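Local coordinates for protein aminopeptidase C (Lactobacillus rhamnosus, PDB 4K7C) that probably removes amino acids from the N-terminal end of peptides as a papain-like cysteine peptidase of the bleomycin hydrolase type, at residues T38-T42 and D43-A47; S108-F111 and Y112-L116; S146-I149 and E150-I154; A266-A269 and D270-Y273; I306-K310 and A311-V315. One frame throughout, in Å; residues are numbered along the deposited sequence.

Contact 1. Residues T38-T42 and D43-A47; sequences TAENT and DSKVA. With GOL (glycerol), chain B.
Glu-40 and Lys-45 carry opposite charges yet make no salt bridge: Glu-40 OE2 stops 4.1 Å from Lys-45 NZ, and a glycerol, probably from the crystallisation liquor, joins the two side chains instead. Its O1 donates to Glu-40 OE1 at 2.9 Å, and Lys-45 NZ donates a hydrogen bond to its O2. The setting is a helix N-cap, where helix 23-39 has ended and Asn-41 starts helix 42-47. Asparagine suits this place because its short amide can fold back: with CG anti to the backbone N (chi1 179°), OD1 accepts from Asp-43 N at 3.0 Å. That donor approaches from above the amide, 59° out of the carbonyl plane. The other end of the amide, ND2, bonds to Asn-335 O, which fixes the flip of the group, while Ser-44 OG turns to Asp-333. Behind the cap, after a weak bond from Lys-45 N to Asn-41 O, Val-46 N donates to Thr-42 O at 3.0 Å. Lys-45 stretches back over this turn, its extended chain crossing Glu-40 at about a right angle, with CE 3.5 Å from Glu-40 OE2. Lys-28 and Met-31 of the second subunit pack on Asn-41 and Thr-42, so the corner lies at a subunit interface. A water bridges two side chains, 2.8 Å from Thr-42 OG1 and accepting from Lys-45 NZ at 2.9 Å.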
loop_
_atom_site.group_PDB
_atom_site.type_symbol
_atom_site.label_atom_id
_atom_site.label_comp_id
_atom_site.label_asym_id
_atom_site.label_seq_id
_atom_site.Cartn_x
_atom_site.Cartn_y
_atom_site.Cartn_z
ATOM N N THR A 38 -20.744 13.165 10.003
ATOM C CA THR A 38 -21.239 14.478 10.488
ATOM C C THR A 38 -21.966 14.363 11.838
ATOM O O THR A 38 -21.778 15.099 12.759
ATOM C CB THR A 38 -22.120 15.184 9.399
ATOM O OG1 THR A 38 -21.316 15.362 8.224
ATOM C CG2 THR A 38 -22.588 16.520 9.978
ATOM N N ALA A 39 -22.748 13.317 11.986
ATOM C CA ALA A 39 -23.603 13.092 13.122
ATOM C C ALA A 39 -23.040 12.344 14.314
ATOM O O ALA A 39 -23.712 12.300 15.336
ATOM C CB ALA A 39 -24.817 12.310 12.644
ATOM N N GLU A 40 -21.835 11.775 14.198
ATOM C CA GLU A 40 -21.319 10.849 15.225
ATOM C C GLU A 40 -20.925 11.700 16.480
ATOM O O GLU A 40 -20.427 12.826 16.384
ATOM C CB GLU A 40 -20.192 10.007 14.677
ATOM C CG GLU A 40 -19.804 8.926 15.669
ATOM C CD GLU A 40 -19.092 7.733 15.060
ATOM O OE1 GLU A 40 -19.016 7.689 13.806
ATOM O OE2 GLU A 40 -18.690 6.820 15.889
ATOM N N ASN A 41 -21.306 11.151 17.617
ATOM C CA ASN A 41 -21.356 11.815 18.915
ATOM C C ASN A 41 -20.327 11.238 19.876
ATOM O O ASN A 41 -20.448 10.092 20.392
ATOM C CB ASN A 41 -22.750 11.564 19.420
ATOM C CG ASN A 41 -23.017 12.151 20.768
ATOM O OD1 ASN A 41 -22.278 12.957 21.344
ATOM N ND2 ASN A 41 -24.055 11.688 21.320
ATOM N N THR A 42 -19.364 12.071 20.201
ATOM C CA THR A 42 -18.308 11.724 21.111
ATOM C C THR A 42 -18.849 11.453 22.545
ATOM O O THR A 42 -18.264 10.668 23.250
ATOM C CB THR A 42 -17.259 12.780 21.079
ATOM O OG1 THR A 42 -16.668 12.725 19.787
ATOM C CG2 THR A 42 -16.198 12.537 22.093
ATOM N N ASP A 43 -19.962 12.031 22.934
ATOM C CA ASP A 43 -20.574 11.694 24.273
ATOM C C ASP A 43 -20.890 10.175 24.407
ATOM O O ASP A 43 -20.793 9.573 25.472
ATOM C CB ASP A 43 -21.854 12.434 24.536
ATOM C CG ASP A 43 -21.649 13.985 24.622
ATOM O OD1 ASP A 43 -20.511 14.441 24.664
ATOM O OD2 ASP A 43 -22.648 14.729 24.565
ATOM N N SER A 44 -21.319 9.604 23.297
ATOM C CA SER A 44 -21.537 8.160 23.259
ATOM C C SER A 44 -20.226 7.410 23.426
ATOM O O SER A 44 -20.147 6.371 24.180
ATOM C CB SER A 44 -22.221 7.778 21.991
ATOM O OG SER A 44 -22.367 6.388 21.837
ATOM N N LYS A 45 -19.224 7.802 22.665
ATOM C CA LYS A 45 -17.921 7.189 22.865
ATOM C C LYS A 45 -17.440 7.195 24.326
ATOM O O LYS A 45 -16.847 6.189 24.823
ATOM C CB LYS A 45 -16.882 7.831 21.974
ATOM C CG LYS A 45 -17.148 7.662 20.449
ATOM C CD LYS A 45 -16.165 8.467 19.579
ATOM C CE LYS A 45 -16.476 8.303 18.116
ATOM N NZ LYS A 45 -15.571 9.103 17.256
ATOM N N VAL A 46 -17.629 8.327 25.010
ATOM C CA VAL A 46 -17.306 8.397 26.421
ATOM C C VAL A 46 -18.137 7.397 27.263
ATOM O O VAL A 46 -17.557 6.663 28.082
ATOM C CB VAL A 46 -17.359 9.852 26.928
ATOM C CG1 VAL A 46 -17.235 9.974 28.441
ATOM C CG2 VAL A 46 -16.291 10.691 26.156
ATOM N N ALA A 47 -19.442 7.370 27.050
ATOM C CA ALA A 47 -20.359 6.516 27.817
ATOM C C ALA A 47 -20.102 5.055 27.571
ATOM O O ALA A 47 -20.387 4.252 28.417
ATOM C CB ALA A 47 -21.817 6.871 27.474
HETATM C C1 GOL B . -16.702 10.128 12.771
HETATM O O1 GOL B . -17.348 9.222 11.935
HETATM C C2 GOL B . -15.544 9.462 13.425
HETATM O O2 GOL B . -15.980 8.576 14.470
HETATM C C3 GOL B . -14.763 10.667 13.926
HETATM O O3 GOL B . -13.967 10.324 15.009
HETATM O O HOH W 1 -17.329 11.450 17.400
#

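Contact 2. Residues S108-F111 and Y112-L116; sequences SNYF and YENVL
Ser-108 to Phe-111 hand their carbonyls to the amides of Tyr-112 to Val-115 in four consecutive i to i+4 bonds, Tyr-112 N to Ser-108 O measuring 3.0 Å, within one unbroken alpha helix. Tyr-112 leans back along this backbone: with CG beside its own backbone N (chi1 -65°), the ring sets one face over Ser-108 O, which lies 3.3 Å from CD2. Its hydroxyl reaches Asp-211 on helix 197-219, so a phenylalanine would probably keep the ring packing but leave that carboxylate without this hydroxyl partner. Phe-111 brings CD2 to 3.8 Å from Tyr-112 CD1, and Val-115, one turn on, places CG2 over the face of the Phe-111 ring in a CH-pi contact, 3.8 Å from the centroid. The beta-branch of valine directs this methyl there, offset toward the rim. On another side Tyr-110 CE2 lies 3.3 Å from Asn-114 ND2, the ring and amide planes almost perpendicular. Glu-113 reaches Lys-204 in a salt bridge, and Asn-109 ND2 bonds to Ala-3 O of the fourth subunit. Such i to i+4 packing belongs to an amphipathic alpha helix, here helix 96-117, whose Phe-111 and Tyr-112 side packs on helices 126-133, 170-192 and 197-219.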
loop_
_atom_site.group_PDB
_atom_site.type_symbol
_atom_site.label_atom_id
_atom_site.label_comp_id
_atom_site.label_asym_id
_atom_site.label_seq_id
_atom_site.Cartn_x
_atom_site.Cartn_y
_atom_site.Cartn_z
ATOM N N SER A 108 -30.575 -27.677 0.777
ATOM C CA SER A 108 -30.859 -28.119 -0.592
ATOM C C SER A 108 -32.069 -29.095 -0.603
ATOM O O SER A 108 -33.101 -28.830 -1.238
ATOM C CB SER A 108 -29.568 -28.685 -1.270
ATOM O OG SER A 108 -28.454 -27.735 -1.332
ATOM N N ASN A 109 -32.015 -30.089 0.268
ATOM C CA ASN A 109 -33.111 -31.018 0.516
ATOM C C ASN A 109 -34.379 -30.354 1.080
ATOM O O ASN A 109 -35.503 -30.639 0.596
ATOM C CB ASN A 109 -32.650 -32.084 1.505
ATOM C CG ASN A 109 -33.657 -33.222 1.625
ATOM O OD1 ASN A 109 -33.942 -33.861 0.597
ATOM N ND2 ASN A 109 -34.144 -33.468 2.794
ATOM N N TYR A 110 -34.180 -29.488 2.069
ATOM C CA TYR A 110 -35.285 -28.658 2.576
ATOM C C TYR A 110 -36.018 -27.897 1.497
ATOM O O TYR A 110 -37.239 -27.988 1.421
ATOM C CB TYR A 110 -34.826 -27.731 3.733
ATOM C CG TYR A 110 -35.918 -27.387 4.706
ATOM C CD1 TYR A 110 -36.065 -28.117 5.860
ATOM C CD2 TYR A 110 -36.777 -26.336 4.505
ATOM C CE1 TYR A 110 -37.022 -27.841 6.790
ATOM C CE2 TYR A 110 -37.772 -26.059 5.446
ATOM C CZ TYR A 110 -37.896 -26.833 6.565
ATOM O OH TYR A 110 -38.837 -26.604 7.545
ATOM N N PHE A 111 -35.270 -27.234 0.602
ATOM C CA PHE A 111 -35.825 -26.518 -0.514
ATOM C C PHE A 111 -36.630 -27.453 -1.446
ATOM O O PHE A 111 -37.742 -27.125 -1.851
ATOM C CB PHE A 111 -34.702 -25.804 -1.287
ATOM C CG PHE A 111 -35.163 -25.168 -2.568
ATOM C CD1 PHE A 111 -35.732 -23.898 -2.584
ATOM C CD2 PHE A 111 -34.952 -25.818 -3.762
ATOM C CE1 PHE A 111 -36.133 -23.349 -3.803
ATOM C CE2 PHE A 111 -35.370 -25.319 -4.950
ATOM C CZ PHE A 111 -35.958 -24.043 -4.993
ATOM N N TYR A 112 -36.077 -28.607 -1.778
ATOM C CA TYR A 112 -36.767 -29.520 -2.688
ATOM C C TYR A 112 -38.095 -29.955 -2.049
ATOM O O TYR A 112 -39.110 -30.117 -2.752
ATOM C CB TYR A 112 -35.937 -30.721 -2.999
ATOM C CG TYR A 112 -34.665 -30.469 -3.749
ATOM C CD1 TYR A 112 -34.573 -29.498 -4.755
ATOM C CD2 TYR A 112 -33.517 -31.239 -3.497
ATOM C CE1 TYR A 112 -33.411 -29.307 -5.510
ATOM C CE2 TYR A 112 -32.346 -31.065 -4.238
ATOM C CZ TYR A 112 -32.251 -30.073 -5.213
ATOM O OH TYR A 112 -31.093 -29.849 -5.985
ATOM N N GLU A 113 -38.083 -30.203 -0.764
ATOM C CA GLU A 113 -39.295 -30.680 -0.082
ATOM C C GLU A 113 -40.323 -29.542 -0.063
ATOM O O GLU A 113 -41.555 -29.774 -0.196
ATOM C CB GLU A 113 -38.981 -31.224 1.321
ATOM C CG GLU A 113 -38.279 -32.585 1.280
ATOM C CD GLU A 113 -39.178 -33.658 0.678
ATOM O OE1 GLU A 113 -40.410 -33.586 1.004
ATOM O OE2 GLU A 113 -38.690 -34.522 -0.094
ATOM N N ASN A 114 -39.848 -28.317 0.100
ATOM C CA ASN A 114 -40.758 -27.143 0.016
ATOM C C ASN A 114 -41.359 -26.931 -1.350
ATOM O O ASN A 114 -42.563 -26.572 -1.472
ATOM C CB ASN A 114 -40.094 -25.868 0.555
ATOM C CG ASN A 114 -40.132 -25.804 2.069
ATOM O OD1 ASN A 114 -40.990 -26.407 2.697
ATOM N ND2 ASN A 114 -39.198 -25.052 2.683
ATOM N N VAL A 115 -40.569 -27.169 -2.394
ATOM C CA VAL A 115 -41.025 -27.093 -3.724
ATOM C C VAL A 115 -42.077 -28.192 -4.016
ATOM O O VAL A 115 -43.102 -27.918 -4.700
ATOM C CB VAL A 115 -39.868 -27.298 -4.750
ATOM C CG1 VAL A 115 -40.385 -27.436 -6.129
ATOM C CG2 VAL A 115 -38.935 -26.069 -4.728
ATOM N N LEU A 116 -41.807 -29.403 -3.552
ATOM C CA LEU A 116 -42.770 -30.512 -3.691
ATOM C C LEU A 116 -44.131 -30.141 -2.990
ATOM O O LEU A 116 -45.185 -30.294 -3.585
ATOM C CB LEU A 116 -42.168 -31.817 -3.177
ATOM C CG LEU A 116 -41.151 -32.336 -4.186
ATOM C CD1 LEU A 116 -40.389 -33.514 -3.616
ATOM C CD2 LEU A 116 -41.750 -32.742 -5.516
#

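Contact 3. Residues S146-I149 and E150-I154; sequences SALI and EKYGI
Ser-146 to Tyr-152 form the last turns of helix 142-152, joined by i to i+4 bonds from Glu-150 N to Ser-146 O (2.8 Å) onward, and Gly-153 N makes the final bond back, to Ile-149 O (2.9 Å). The first is nearly straight, 168° at the hydrogen; the later ones bend more as the helix runs out. Gly-153 then leaves helical geometry with a phi of 66°, a positive value that favours glycine. Among the side chains, Glu-150 lies back along the helix: CG sits beside its backbone N (chi1 -72°), which sets it against Ser-146 O at 3.3 Å. The extended chain carries OE1 to a salt bridge with Arg-289; an alanine here would probably leave that guanidinium without this charge partner. Tyr-152 brings its ring edge to Leu-148 O, with CD2 3.6 Å away and the oxygen near the ring plane, while Leu-148 CD2 stands more loosely, 4.5 Å from Tyr-152 CD2. The methylene CG of Lys-151 lies over one ring face, and Trp-102 of helix 96-117 also stacks with this ring. Glu-106 OE2 takes a salt bridge from Lys-151 NZ and a hydrogen bond from Tyr-152 OH, and the lysine bonds as well to Ile-5 O of the fourth subunit. The backbone thus makes a glycine C-terminal stop to helix 142-152.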
loop_
_atom_site.group_PDB
_atom_site.type_symbol
_atom_site.label_atom_id
_atom_site.label_comp_id
_atom_site.label_asym_id
_atom_site.label_seq_id
_atom_site.Cartn_x
_atom_site.Cartn_y
_atom_site.Cartn_z
ATOM N N SER A 146 -28.545 -26.031 16.183
ATOM C CA SER A 146 -28.729 -27.237 16.989
ATOM C C SER A 146 -29.073 -28.461 16.192
ATOM O O SER A 146 -28.475 -29.531 16.421
ATOM C CB SER A 146 -29.772 -27.029 18.085
ATOM O OG SER A 146 -29.176 -26.235 19.002
ATOM N N ALA A 147 -30.012 -28.327 15.266
ATOM C CA ALA A 147 -30.409 -29.428 14.437
ATOM C C ALA A 147 -29.196 -30.038 13.745
ATOM O O ALA A 147 -29.076 -31.272 13.633
ATOM C CB ALA A 147 -31.418 -29.016 13.388
ATOM N N LEU A 148 -28.292 -29.166 13.252
ATOM C CA LEU A 148 -27.100 -29.631 12.594
ATOM C C LEU A 148 -26.167 -30.356 13.513
ATOM O O LEU A 148 -25.677 -31.412 13.137
ATOM C CB LEU A 148 -26.331 -28.466 11.897
ATOM C CG LEU A 148 -27.106 -27.844 10.735
ATOM C CD1 LEU A 148 -26.492 -26.496 10.385
ATOM C CD2 LEU A 148 -27.106 -28.754 9.528
ATOM N N ILE A 149 -26.006 -29.862 14.735
ATOM C CA ILE A 149 -25.089 -30.454 15.672
ATOM C C ILE A 149 -25.623 -31.799 16.171
ATOM O O ILE A 149 -24.850 -32.733 16.369
ATOM C CB ILE A 149 -24.772 -29.433 16.729
ATOM C CG1 ILE A 149 -23.798 -28.418 16.058
ATOM C CG2 ILE A 149 -24.074 -30.029 17.957
ATOM C CD1 ILE A 149 -23.393 -27.423 17.027
ATOM N N GLU A 150 -26.946 -31.855 16.382
ATOM C CA GLU A 150 -27.596 -33.102 16.780
ATOM C C GLU A 150 -27.336 -34.172 15.734
ATOM O O GLU A 150 -27.070 -35.301 16.085
ATOM C CB GLU A 150 -29.088 -32.900 16.999
ATOM C CG GLU A 150 -29.270 -32.113 18.287
ATOM C CD GLU A 150 -30.694 -31.757 18.570
ATOM O OE1 GLU A 150 -31.046 -31.864 19.756
ATOM O OE2 GLU A 150 -31.415 -31.349 17.635
ATOM N N LYS A 151 -27.403 -33.834 14.468
ATOM C CA LYS A 151 -27.328 -34.858 13.432
ATOM C C LYS A 151 -25.859 -35.200 13.052
ATOM O O LYS A 151 -25.543 -36.373 12.684
ATOM C CB LYS A 151 -28.121 -34.428 12.226
ATOM C CG LYS A 151 -28.088 -35.427 11.093
ATOM C CD LYS A 151 -29.109 -35.043 10.032
ATOM C CE LYS A 151 -29.278 -36.174 9.075
ATOM N NZ LYS A 151 -30.349 -35.833 8.136
ATOM N N TYR A 152 -24.980 -34.187 13.117
ATOM C CA TYR A 152 -23.626 -34.277 12.559
ATOM C C TYR A 152 -22.418 -34.065 13.432
ATOM O O TYR A 152 -21.253 -34.337 13.041
ATOM C CB TYR A 152 -23.515 -33.360 11.357
ATOM C CG TYR A 152 -24.423 -33.720 10.207
ATOM C CD1 TYR A 152 -24.150 -34.839 9.408
ATOM C CD2 TYR A 152 -25.495 -32.909 9.837
ATOM C CE1 TYR A 152 -24.968 -35.186 8.310
ATOM C CE2 TYR A 152 -26.300 -33.216 8.725
ATOM C CZ TYR A 152 -26.088 -34.371 7.979
ATOM O OH TYR A 152 -26.864 -34.713 6.901
ATOM N N GLY A 153 -22.680 -33.598 14.617
ATOM C CA GLY A 153 -21.664 -33.232 15.591
ATOM C C GLY A 153 -20.828 -32.055 15.190
ATOM O O GLY A 153 -21.355 -31.148 14.562
ATOM N N ILE A 154 -19.591 -32.027 15.608
ATOM C CA ILE A 154 -18.725 -30.893 15.331
ATOM C C ILE A 154 -17.291 -31.399 15.365
ATOM O O ILE A 154 -16.978 -32.466 15.921
ATOM C CB ILE A 154 -19.006 -29.678 16.304
ATOM C CG1 ILE A 154 -18.469 -28.319 15.740
ATOM C CG2 ILE A 154 -18.482 -29.914 17.726
ATOM C CD1 ILE A 154 -18.932 -27.967 14.328
#

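Contact 4. Residues A266-A269 and D270-Y273; sequences APTA and DKPY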
loop_
_atom_site.group_PDB
_atom_site.type_symbol
_atom_site.label_atom_id
_atom_site.label_comp_id
_atom_site.label_asym_id
_atom_site.label_seq_id
_atom_site.Cartn_x
_atom_site.Cartn_y
_atom_site.Cartn_z
ATOM N N ALA A 266 -40.672 -9.470 20.386
ATOM C CA ALA A 266 -41.276 -8.911 19.232
ATOM C C ALA A 266 -42.651 -8.319 19.699
ATOM O O ALA A 266 -43.647 -9.058 19.841
ATOM C CB ALA A 266 -41.408 -9.960 18.214
ATOM N N PRO A 267 -42.671 -7.033 20.054
ATOM C CA PRO A 267 -43.785 -6.473 20.795
ATOM C C PRO A 267 -44.951 -6.032 19.884
ATOM O O PRO A 267 -45.464 -4.925 19.991
ATOM C CB PRO A 267 -43.167 -5.300 21.507
ATOM C CG PRO A 267 -42.075 -4.830 20.549
ATOM C CD PRO A 267 -41.484 -6.128 20.065
ATOM N N THR A 268 -45.354 -6.902 19.018
ATOM C CA THR A 268 -46.362 -6.578 18.023
ATOM C C THR A 268 -47.668 -7.242 18.402
ATOM O O THR A 268 -47.714 -8.174 19.227
ATOM C CB THR A 268 -45.896 -6.943 16.615
ATOM O OG1 THR A 268 -45.488 -8.303 16.553
ATOM C CG2 THR A 268 -44.739 -5.991 16.165
ATOM N N ALA A 269 -48.748 -6.720 17.843
ATOM C CA ALA A 269 -50.092 -7.170 18.285
ATOM C C ALA A 269 -50.389 -8.645 17.951
ATOM O O ALA A 269 -51.152 -9.296 18.666
ATOM C CB ALA A 269 -51.143 -6.263 17.681
ATOM N N ASP A 270 -49.819 -9.163 16.878
ATOM C CA ASP A 270 -50.035 -10.560 16.490
ATOM C C ASP A 270 -49.243 -11.559 17.370
ATOM O O ASP A 270 -49.340 -12.760 17.148
ATOM C CB ASP A 270 -49.638 -10.768 15.014
ATOM C CG ASP A 270 -48.119 -10.527 14.745
ATOM O OD1 ASP A 270 -47.547 -9.524 15.289
ATOM O OD2 ASP A 270 -47.501 -11.308 13.932
ATOM N N LYS A 271 -48.403 -11.066 18.292
ATOM C CA LYS A 271 -47.506 -11.921 19.074
ATOM C C LYS A 271 -47.618 -11.706 20.567
ATOM O O LYS A 271 -46.705 -11.174 21.225
ATOM C CB LYS A 271 -46.057 -11.732 18.592
ATOM C CG LYS A 271 -45.879 -12.036 17.156
ATOM C CD LYS A 271 -44.453 -11.746 16.706
ATOM C CE LYS A 271 -44.165 -12.311 15.301
ATOM N NZ LYS A 271 -44.642 -11.484 14.170
ATOM N N PRO A 272 -48.752 -12.150 21.168
ATOM C CA PRO A 272 -48.774 -12.026 22.594
ATOM C C PRO A 272 -47.649 -12.812 23.268
ATOM O O PRO A 272 -47.211 -13.869 22.757
ATOM C CB PRO A 272 -50.151 -12.620 22.999
ATOM C CG PRO A 272 -50.662 -13.331 21.807
ATOM C CD PRO A 272 -50.023 -12.675 20.622
ATOM N N TYR A 273 -47.266 -12.302 24.413
ATOM C CA TYR A 273 -46.160 -12.820 25.204
ATOM C C TYR A 273 -46.513 -14.159 25.873
ATOM O O TYR A 273 -47.702 -14.534 26.015
ATOM C CB TYR A 273 -45.740 -11.835 26.223
ATOM C CG TYR A 273 -45.193 -10.519 25.689
ATOM C CD1 TYR A 273 -44.205 -10.500 24.693
ATOM C CD2 TYR A 273 -45.614 -9.270 26.234
ATOM C CE1 TYR A 273 -43.679 -9.302 24.209
ATOM C CE2 TYR A 273 -45.101 -8.071 25.741
ATOM C CZ TYR A 273 -44.131 -8.110 24.722
ATOM O OH TYR A 273 -43.551 -6.993 24.219
HETATM O O HOH W 2 -43.430 -8.914 14.620
HETATM O O HOH W 3 -46.562 -8.506 21.689
#
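Lys-271 runs its long chain alongside Thr-268 and past Ala-266. CB sits 3.8 Å from Ala-266 O. CG then passes Thr-268 OG1, and CD comes closer to that hydroxyl, at 3.6 Å from Thr-268 OG1. On its way CD also lies 3.8 Å from Ala-266 CB. A bend at the end of the chain, chi4 81°, turns NZ to Asp-270 OD2, a salt bridge of 2.9 Å on the syn side of the carboxylate. NZ also donates a hydrogen bond to a water that donates to Thr-268 OG1, and forms a second salt bridge with Asp-440. The other carboxylate oxygen, Asp-270 OD1, accepts from Thr-268 OG1 at 2.7 Å, so threonine and lysine hold both oxygens and fix the rotation of the group. These side chains belong to a type I turn from Thr-268 to Lys-271, closed by Lys-271 N to Thr-268 O. Just before it, Pro-267 centres an inverse gamma turn, a place its fixed phi suits, and Tyr-273 brings OH to 3.2 Å from Pro-267 CB. The whole loop links strand 260-264 to strand 275-279, with Pro-267 and Thr-268 packed on helix 351-356.

Contact 5. Residues I306-K310 and A311-V315; sequences IKQLK and AGESV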
loop_
_atom_site.group_PDB
_atom_site.type_symbol
_atom_site.label_atom_id
_atom_site.label_comp_id
_atom_site.label_asym_id
_atom_site.label_seq_id
_atom_site.Cartn_x
_atom_site.Cartn_y
_atom_site.Cartn_z
ATOM N N ILE A 306 -29.057 -11.477 31.925
ATOM C CA ILE A 306 -28.225 -11.169 33.057
ATOM C C ILE A 306 -27.969 -12.354 34.031
ATOM O O ILE A 306 -26.886 -12.572 34.475
ATOM C CB ILE A 306 -28.837 -9.956 33.793
ATOM C CG1 ILE A 306 -28.745 -8.732 32.906
ATOM C CG2 ILE A 306 -28.109 -9.660 35.086
ATOM C CD1 ILE A 306 -29.660 -7.562 33.321
ATOM N N LYS A 307 -29.026 -13.107 34.313
ATOM C CA LYS A 307 -28.961 -14.304 35.146
ATOM C C LYS A 307 -27.958 -15.330 34.557
ATOM O O LYS A 307 -27.041 -15.853 35.240
ATOM C CB LYS A 307 -30.375 -14.879 35.258
ATOM C CG LYS A 307 -30.475 -15.931 36.320
ATOM C CD LYS A 307 -31.918 -16.373 36.498
ATOM C CE LYS A 307 -32.040 -17.295 37.708
ATOM N NZ LYS A 307 -33.401 -17.876 37.659
ATOM N N GLN A 308 -28.038 -15.536 33.263
ATOM C CA GLN A 308 -27.138 -16.446 32.575
ATOM C C GLN A 308 -25.670 -15.925 32.624
ATOM O O GLN A 308 -24.714 -16.665 32.937
ATOM C CB GLN A 308 -27.661 -16.733 31.147
ATOM C CG GLN A 308 -26.882 -17.773 30.400
ATOM C CD GLN A 308 -27.671 -18.481 29.329
ATOM O OE1 GLN A 308 -28.798 -18.934 29.565
ATOM N NE2 GLN A 308 -27.083 -18.600 28.132
ATOM N N LEU A 309 -25.482 -14.644 32.311
ATOM C CA LEU A 309 -24.151 -14.034 32.478
ATOM C C LEU A 309 -23.578 -14.146 33.896
ATOM O O LEU A 309 -22.404 -14.459 34.078
ATOM C CB LEU A 309 -24.167 -12.538 31.978
ATOM C CG LEU A 309 -24.413 -12.441 30.455
ATOM C CD1 LEU A 309 -24.636 -10.974 30.090
ATOM C CD2 LEU A 309 -23.218 -12.998 29.652
ATOM N N LYS A 310 -24.424 -13.941 34.908
ATOM C CA LYS A 310 -23.963 -13.932 36.286
ATOM C C LYS A 310 -23.557 -15.368 36.713
ATOM O O LYS A 310 -22.692 -15.558 37.563
ATOM C CB LYS A 310 -25.041 -13.376 37.196
ATOM C CG LYS A 310 -25.161 -11.880 37.244
ATOM C CD LYS A 310 -26.273 -11.536 38.232
ATOM C CE LYS A 310 -26.230 -10.093 38.609
ATOM N NZ LYS A 310 -27.453 -9.770 39.395
ATOM N N ALA A 311 -24.130 -16.371 36.034
ATOM C CA ALA A 311 -23.728 -17.755 36.179
ATOM C C ALA A 311 -22.488 -18.161 35.432
ATOM O O ALA A 311 -22.093 -19.294 35.523
ATOM C CB ALA A 311 -24.885 -18.651 35.789
ATOM N N GLY A 312 -21.895 -17.270 34.626
ATOM C CA GLY A 312 -20.651 -17.536 33.946
ATOM C C GLY A 312 -20.852 -18.095 32.545
ATOM O O GLY A 312 -19.928 -18.602 31.926
ATOM N N GLU A 313 -22.041 -17.920 31.969
ATOM C CA GLU A 313 -22.296 -18.470 30.646
ATOM C C GLU A 313 -22.686 -17.332 29.678
ATOM O O GLU A 313 -23.555 -16.501 29.991
ATOM C CB GLU A 313 -23.462 -19.418 30.713
ATOM C CG GLU A 313 -23.169 -20.679 31.573
ATOM C CD GLU A 313 -24.425 -21.435 32.081
ATOM O OE1 GLU A 313 -25.613 -21.098 31.777
ATOM O OE2 GLU A 313 -24.215 -22.388 32.858
ATOM N N SER A 314 -22.052 -17.370 28.528
ATOM C CA SER A 314 -22.300 -16.452 27.416
ATOM C C SER A 314 -23.653 -16.674 26.750
ATOM O O SER A 314 -24.332 -17.724 26.917
ATOM C CB SER A 314 -21.100 -16.554 26.434
ATOM O OG SER A 314 -21.039 -17.768 25.722
ATOM N N VAL A 315 -24.131 -15.688 26.052
ATOM C CA VAL A 315 -25.488 -15.746 25.558
ATOM C C VAL A 315 -25.564 -15.413 24.056
ATOM O O VAL A 315 -25.260 -14.258 23.670
ATOM C CB VAL A 315 -26.409 -14.749 26.346
ATOM C CG1 VAL A 315 -27.825 -14.768 25.864
ATOM C CG2 VAL A 315 -26.412 -14.986 27.871
#
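A Schellman motif ends helix 298-310, and Gln-308 and Glu-313 stand across it: Glu-313 N donates to Gln-308 O at 3.1 Å, and Gly-312 N to Leu-309 O at 2.9 Å. Gly-312 makes the reversal at a phi of 93°, where a side chain would jam against the carbonyl oxygen of Ala-311, so glycine is called for. Ala-311 still belongs to the helical pattern through its N, 3.1 Å from Lys-307 O. The side chain of Gln-308, with CG anti to the backbone N (chi1 -174°) and extended beyond, crosses the outgoing chain, and NE2 donates to Ser-314 O at 3.1 Å. The acceptor lies in the plane of the amide, although NE2 stands above the plane of the Ser-314 carbonyl. Its OE1 accepts from Ser-414 N, and a glycerol accepts from NE2, so both ends of the amide are used. Val-315 points back toward the helix, its CG2 3.8 Å from Gln-308 CG and 4.1 Å from Leu-309 CG. Leu-309 CD2 lies 3.5 Å from Glu-313 O, and Glu-313 OE1 hydrogen-bonds to Tyr-417 OH. The contact is thus polar at the chain reversal and apolar beneath it: the glutamine amide ties the helix end to its following loop and to strand 408-414, while leucine and valine continue the packing between helix and sheet.

How the contacts relate
Contacts 2 and 3 are the buried pair, their nearest atoms about 7 Å apart; contact 3 packs on helix 96-117, the helix that carries contact 2, and both reach the fourth subunit. Contacts 1, 4 and 5 are partly buried. Contacts 1 and 4 rest on polar side-chain and water bridges, contact 5 on backbone capping with apolar packing. Contact 1 opens a helix, contacts 3 and 5 close one with a glycine of positive phi, contact 2 stays within a helix, and contact 4 is a loop without helix. Contacts 4 and 5 touch no other chain, whereas contact 1 faces two neighbouring subunits. Contacts 1 and 2 lie on opposite sides of the chain's centre, about 48 Å apart between centres.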